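Local structure of pancreatic lipase related protein 2 (Equus caballus, 1W52) at residues P145-H158 against R170-F184. The protein probably hydrolyses triacylglycerols and galactolipids, releasing fatty acids, as a calcium-binding, pancreatic lipase-related member of the alpha/beta hydrolase superfamily. Numbering follows the deposited sequence.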
loop_
_atom_site.group_PDB
_atom_site.type_symbol
_atom_site.label_atom_id
_atom_site.label_comp_id
_atom_site.label_asym_id
_atom_site.label_seq_id
_atom_site.Cartn_x
_atom_site.Cartn_y
_atom_site.Cartn_z
ATOM N N PRO A 145 -20.480 -14.858 3.621
ATOM C CA PRO A 145 -19.774 -13.594 3.818
ATOM C C PRO A 145 -18.277 -13.658 4.035
ATOM O O PRO A 145 -17.640 -12.707 3.588
ATOM C CB PRO A 145 -20.483 -13.019 5.043
ATOM C CG PRO A 145 -21.864 -13.369 4.752
ATOM C CD PRO A 145 -21.757 -14.844 4.349
ATOM N N GLU A 146 -17.729 -14.696 4.661
ATOM C CA GLU A 146 -16.272 -14.759 4.855
ATOM C C GLU A 146 -15.461 -15.062 3.576
ATOM O O GLU A 146 -14.257 -15.102 3.611
ATOM C CB GLU A 146 -15.907 -15.710 5.984
ATOM C CG GLU A 146 -15.571 -17.105 5.513
ATOM C CD GLU A 146 -15.248 -18.061 6.650
ATOM O OE1 GLU A 146 -14.350 -17.731 7.465
ATOM O OE2 GLU A 146 -15.876 -19.146 6.715
ATOM N N ASN A 147 -16.141 -15.254 2.461
ATOM C CA ASN A 147 -15.533 -15.277 1.145
ATOM C C ASN A 147 -15.464 -13.934 0.446
ATOM O O ASN A 147 -15.102 -13.871 -0.712
ATOM C CB ASN A 147 -16.348 -16.184 0.224
ATOM C CG ASN A 147 -16.019 -17.628 0.401
ATOM O OD1 ASN A 147 -14.853 -17.998 0.490
ATOM N ND2 ASN A 147 -17.036 -18.458 0.449
ATOM N N VAL A 148 -15.817 -12.854 1.125
ATOM C CA VAL A 148 -15.890 -11.532 0.496
ATOM C C VAL A 148 -14.753 -10.672 0.968
ATOM O O VAL A 148 -14.501 -10.583 2.168
ATOM C CB VAL A 148 -17.133 -10.793 0.898
ATOM C CG1 VAL A 148 -17.039 -9.317 0.429
ATOM C CG2 VAL A 148 -18.337 -11.475 0.332
ATOM N N HIS A 149 -14.109 -10.027 -0.006
ATOM C CA HIS A 149 -13.004 -9.083 0.197
ATOM C C HIS A 149 -13.406 -7.731 -0.321
ATOM O O HIS A 149 -13.691 -7.575 -1.540
ATOM C CB HIS A 149 -11.822 -9.514 -0.615
ATOM C CG HIS A 149 -10.612 -8.661 -0.431
ATOM N ND1 HIS A 149 -9.623 -8.559 -1.394
ATOM C CD2 HIS A 149 -10.205 -7.907 0.616
ATOM C CE1 HIS A 149 -8.660 -7.783 -0.940
ATOM N NE2 HIS A 149 -8.989 -7.368 0.272
ATOM N N ILE A 150 -13.463 -6.756 0.580
ATOM C CA ILE A 150 -13.735 -5.415 0.128
ATOM C C ILE A 150 -12.490 -4.601 0.141
ATOM O O ILE A 150 -11.789 -4.581 1.124
ATOM C CB ILE A 150 -14.740 -4.751 0.968
ATOM C CG1 ILE A 150 -16.045 -5.510 0.907
ATOM C CG2 ILE A 150 -15.036 -3.383 0.347
ATOM C CD1 ILE A 150 -17.003 -5.115 1.945
ATOM N N ILE A 151 -12.214 -3.914 -0.952
ATOM C CA ILE A 151 -11.010 -3.094 -1.042
ATOM C C ILE A 151 -11.444 -1.660 -1.273
ATOM O O ILE A 151 -12.005 -1.387 -2.312
ATOM C CB ILE A 151 -10.160 -3.527 -2.246
ATOM C CG1 ILE A 151 -9.939 -5.030 -2.310
ATOM C CG2 ILE A 151 -8.828 -2.874 -2.169
ATOM C CD1 ILE A 151 -9.159 -5.469 -3.600
ATOM N N GLY A 152 -11.182 -0.742 -0.359
ATOM C CA GLY A 152 -11.629 0.633 -0.563
ATOM C C GLY A 152 -10.490 1.647 -0.506
ATOM O O GLY A 152 -9.622 1.555 0.347
ATOM N N HIS A 153 -10.498 2.629 -1.396
ATOM C CA HIS A 153 -9.537 3.752 -1.350
ATOM C C HIS A 153 -10.120 5.060 -0.744
ATOM O O HIS A 153 -11.193 5.487 -1.125
ATOM C CB HIS A 153 -8.982 4.083 -2.756
ATOM C CG HIS A 153 -8.110 5.306 -2.759
ATOM N ND1 HIS A 153 -8.561 6.540 -3.178
ATOM C CD2 HIS A 153 -6.838 5.503 -2.316
ATOM C CE1 HIS A 153 -7.595 7.433 -3.021
ATOM N NE2 HIS A 153 -6.549 6.840 -2.478
ATOM N N SER A 154 -9.368 5.698 0.164
ATOM C CA SER A 154 -9.724 7.004 0.735
ATOM C C SER A 154 -11.087 6.880 1.364
ATOM O O SER A 154 -11.281 6.134 2.291
ATOM C CB SER A 154 -9.678 8.163 -0.313
ATOM O OG SER A 154 -10.110 9.464 0.186
ATOM N N LEU A 155 -12.043 7.618 0.863
ATOM C CA LEU A 155 -13.351 7.552 1.459
ATOM C C LEU A 155 -13.867 6.151 1.304
ATOM O O LEU A 155 -14.370 5.612 2.224
ATOM C CB LEU A 155 -14.243 8.531 0.752
ATOM C CG LEU A 155 -14.903 9.664 1.539
ATOM C CD1 LEU A 155 -13.980 10.393 2.457
ATOM C CD2 LEU A 155 -15.457 10.577 0.472
ATOM N N GLY A 156 -13.703 5.557 0.119
ATOM C CA GLY A 156 -13.922 4.124 -0.102
ATOM C C GLY A 156 -13.441 3.162 1.002
ATOM O O GLY A 156 -14.114 2.196 1.348
ATOM N N ALA A 157 -12.260 3.386 1.538
ATOM C CA ALA A 157 -11.838 2.544 2.624
ATOM C C ALA A 157 -12.869 2.570 3.758
ATOM O O ALA A 157 -13.230 1.569 4.298
ATOM C CB ALA A 157 -10.490 2.996 3.160
ATOM N N HIS A 158 -13.294 3.737 4.167
ATOM C CA HIS A 158 -14.251 3.846 5.241
ATOM C C HIS A 158 -15.634 3.273 4.830
ATOM O O HIS A 158 -16.370 2.669 5.646
ATOM C CB HIS A 158 -14.373 5.317 5.604
ATOM C CG HIS A 158 -13.179 5.857 6.309
ATOM N ND1 HIS A 158 -12.593 5.210 7.376
ATOM C CD2 HIS A 158 -12.437 6.972 6.092
ATOM C CE1 HIS A 158 -11.556 5.921 7.802
ATOM N NE2 HIS A 158 -11.434 6.993 7.037
ATOM N N ARG A 170 -18.578 -10.165 9.718
ATOM C CA ARG A 170 -18.720 -11.506 9.144
ATOM C C ARG A 170 -17.943 -11.621 7.838
ATOM O O ARG A 170 -17.661 -12.706 7.363
ATOM C CB ARG A 170 -20.225 -11.859 8.921
ATOM C CG ARG A 170 -20.898 -12.663 10.051
ATOM C CD ARG A 170 -20.052 -13.864 10.522
ATOM N NE ARG A 170 -20.364 -14.330 11.873
ATOM C CZ ARG A 170 -19.494 -14.925 12.700
ATOM N NH1 ARG A 170 -18.228 -15.142 12.337
ATOM N NH2 ARG A 170 -19.901 -15.312 13.911
ATOM N N VAL A 171 -17.612 -10.471 7.281
ATOM C CA VAL A 171 -16.933 -10.349 5.995
ATOM C C VAL A 171 -15.429 -10.633 6.176
ATOM O O VAL A 171 -14.777 -10.140 7.075
ATOM C CB VAL A 171 -17.215 -8.950 5.350
ATOM C CG1 VAL A 171 -17.252 -7.888 6.426
ATOM C CG2 VAL A 171 -16.183 -8.564 4.332
ATOM N N GLY A 172 -14.889 -11.454 5.297
ATOM C CA GLY A 172 -13.590 -12.037 5.511
ATOM C C GLY A 172 -12.447 -11.069 5.462
ATOM O O GLY A 172 -11.450 -11.255 6.140
ATOM N N ARG A 173 -12.558 -10.051 4.627
ATOM C CA ARG A 173 -11.493 -9.061 4.537
ATOM C C ARG A 173 -11.913 -7.772 3.896
ATOM O O ARG A 173 -12.555 -7.746 2.837
ATOM C CB ARG A 173 -10.368 -9.616 3.722
ATOM C CG ARG A 173 -9.143 -8.791 3.655
ATOM C CD ARG A 173 -8.227 -9.352 2.620
ATOM N NE ARG A 173 -6.904 -8.755 2.611
ATOM C CZ ARG A 173 -6.073 -8.823 1.572
ATOM N NH1 ARG A 173 -6.459 -9.452 0.473
ATOM N NH2 ARG A 173 -4.856 -8.282 1.624
ATOM N N VAL A 174 -11.518 -6.696 4.556
ATOM C CA VAL A 174 -11.584 -5.377 3.979
ATOM C C VAL A 174 -10.163 -4.850 4.054
ATOM O O VAL A 174 -9.443 -5.057 5.043
ATOM C CB VAL A 174 -12.656 -4.449 4.641
ATOM C CG1 VAL A 174 -12.522 -4.442 6.086
ATOM C CG2 VAL A 174 -12.483 -3.011 4.194
ATOM N N THR A 175 -9.762 -4.251 2.946
ATOM C CA THR A 175 -8.457 -3.646 2.766
ATOM C C THR A 175 -8.657 -2.152 2.580
ATOM O O THR A 175 -9.438 -1.710 1.724
ATOM C CB THR A 175 -7.816 -4.223 1.519
ATOM O OG1 THR A 175 -7.477 -5.615 1.733
ATOM C CG2 THR A 175 -6.510 -3.515 1.246
ATOM N N GLY A 176 -7.974 -1.363 3.392
ATOM C CA GLY A 176 -8.089 0.090 3.313
ATOM C C GLY A 176 -6.936 0.729 2.550
ATOM O O GLY A 176 -5.844 0.789 3.053
ATOM N N LEU A 177 -7.162 1.186 1.333
ATOM C CA LEU A 177 -6.125 1.899 0.592
ATOM C C LEU A 177 -6.134 3.399 0.931
ATOM O O LEU A 177 -7.023 4.161 0.506
ATOM C CB LEU A 177 -6.324 1.681 -0.889
ATOM C CG LEU A 177 -6.280 0.214 -1.267
ATOM C CD1 LEU A 177 -5.989 0.197 -2.705
ATOM C CD2 LEU A 177 -5.182 -0.559 -0.558
ATOM N N ASP A 178 -5.131 3.774 1.727
ATOM C CA ASP A 178 -5.030 5.083 2.395
ATOM C C ASP A 178 -6.357 5.708 2.821
ATOM O O ASP A 178 -6.892 6.635 2.203
ATOM C CB ASP A 178 -4.264 6.052 1.538
ATOM C CG ASP A 178 -3.722 7.228 2.325
ATOM O OD1 ASP A 178 -3.081 7.060 3.435
ATOM O OD2 ASP A 178 -3.905 8.373 1.851
ATOM N N PRO A 179 -6.890 5.185 3.912
ATOM C CA PRO A 179 -8.182 5.659 4.421
ATOM C C PRO A 179 -8.135 7.161 4.666
ATOM O O PRO A 179 -7.164 7.672 5.182
ATOM C CB PRO A 179 -8.343 4.907 5.733
ATOM C CG PRO A 179 -7.389 3.707 5.622
ATOM C CD PRO A 179 -6.292 4.102 4.720
ATOM N N ALA A 180 -9.208 7.849 4.318
ATOM C CA ALA A 180 -9.274 9.291 4.462
ATOM C C ALA A 180 -9.112 9.695 5.913
ATOM O O ALA A 180 -9.565 8.972 6.808
ATOM C CB ALA A 180 -10.591 9.786 3.946
ATOM N N GLU A 181 -8.480 10.849 6.124
ATOM C CA GLU A 181 -8.320 11.425 7.448
ATOM C C GLU A 181 -9.474 12.340 7.877
ATOM O O GLU A 181 -10.123 12.039 8.847
ATOM C CB GLU A 181 -7.000 12.168 7.559
ATOM C CG GLU A 181 -6.779 12.673 8.964
ATOM C CD GLU A 181 -5.426 13.306 9.185
ATOM O OE1 GLU A 181 -4.446 13.115 8.357
ATOM O OE2 GLU A 181 -5.366 13.971 10.238
ATOM N N PRO A 182 -9.707 13.464 7.182
ATOM C CA PRO A 182 -10.759 14.425 7.565
ATOM C C PRO A 182 -12.063 13.776 7.931
ATOM O O PRO A 182 -12.590 13.082 7.089
ATOM C CB PRO A 182 -10.994 15.193 6.282
ATOM C CG PRO A 182 -9.705 15.175 5.613
ATOM C CD PRO A 182 -9.035 13.909 5.948
ATOM N N CYS A 183 -12.583 14.012 9.132
ATOM C CA CYS A 183 -13.856 13.438 9.578
ATOM C C CYS A 183 -13.790 12.015 10.104
ATOM O O CYS A 183 -14.768 11.548 10.602
ATOM C CB CYS A 183 -14.901 13.490 8.485
ATOM S SG CYS A 183 -15.133 15.140 7.889
ATOM N N PHE A 184 -12.635 11.367 10.069
ATOM C CA PHE A 184 -12.480 9.989 10.494
ATOM C C PHE A 184 -11.360 9.818 11.521
ATOM O O PHE A 184 -11.560 9.318 12.597
ATOM C CB PHE A 184 -12.175 9.147 9.273
ATOM C CG PHE A 184 -13.235 9.183 8.223
ATOM C CD1 PHE A 184 -14.385 8.469 8.382
ATOM C CD2 PHE A 184 -13.074 9.898 7.069
ATOM C CE1 PHE A 184 -15.345 8.463 7.419
ATOM C CE2 PHE A 184 -14.054 9.893 6.062
ATOM C CZ PHE A 184 -15.188 9.173 6.254
#
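H158 and F184 form an offset stack, centroids 3.6 Å apart and planes at 22°. In its ring plane, H158 NE2 donates to A180 O at 2.7 Å, on a carbonyl lone pair. This bond and the stack fix the imidazole's turn.

Strands 148-153 and 173-177 run parallel in the central sheet, joined by helix 155-166 in a beta-alpha-beta crossover. Backbone bonds continue from R173 N–V148 O to S154 N–L177 O. H149 CG is anti to the backbone N (chi1 -177°), carrying the ring out beside the extended R173 chain. Imidazole and guanidinium planes are nearly parallel, with H149 NE2 over one guanidinium face. This NE2 gives T175 OG1 a nearly straight bond of 2.7 Å (175°). D202 hydrogen-bonds T175 OG1 and forms a salt bridge with R173 NH2.

The end at 145-147 and 170-172 is looser than the H158 end. E146 and R170 are exposed and poorly ordered. G172 N reaches P145 O only weakly, at 3.5 Å.

S154 sits on a probable nucleophile elbow. S154 OG and D178 OD2 both bond H265, so the contact holds nucleophile and acid of the predicted triad just past the C-terminal ends of adjacent strands, consistent with charge relay.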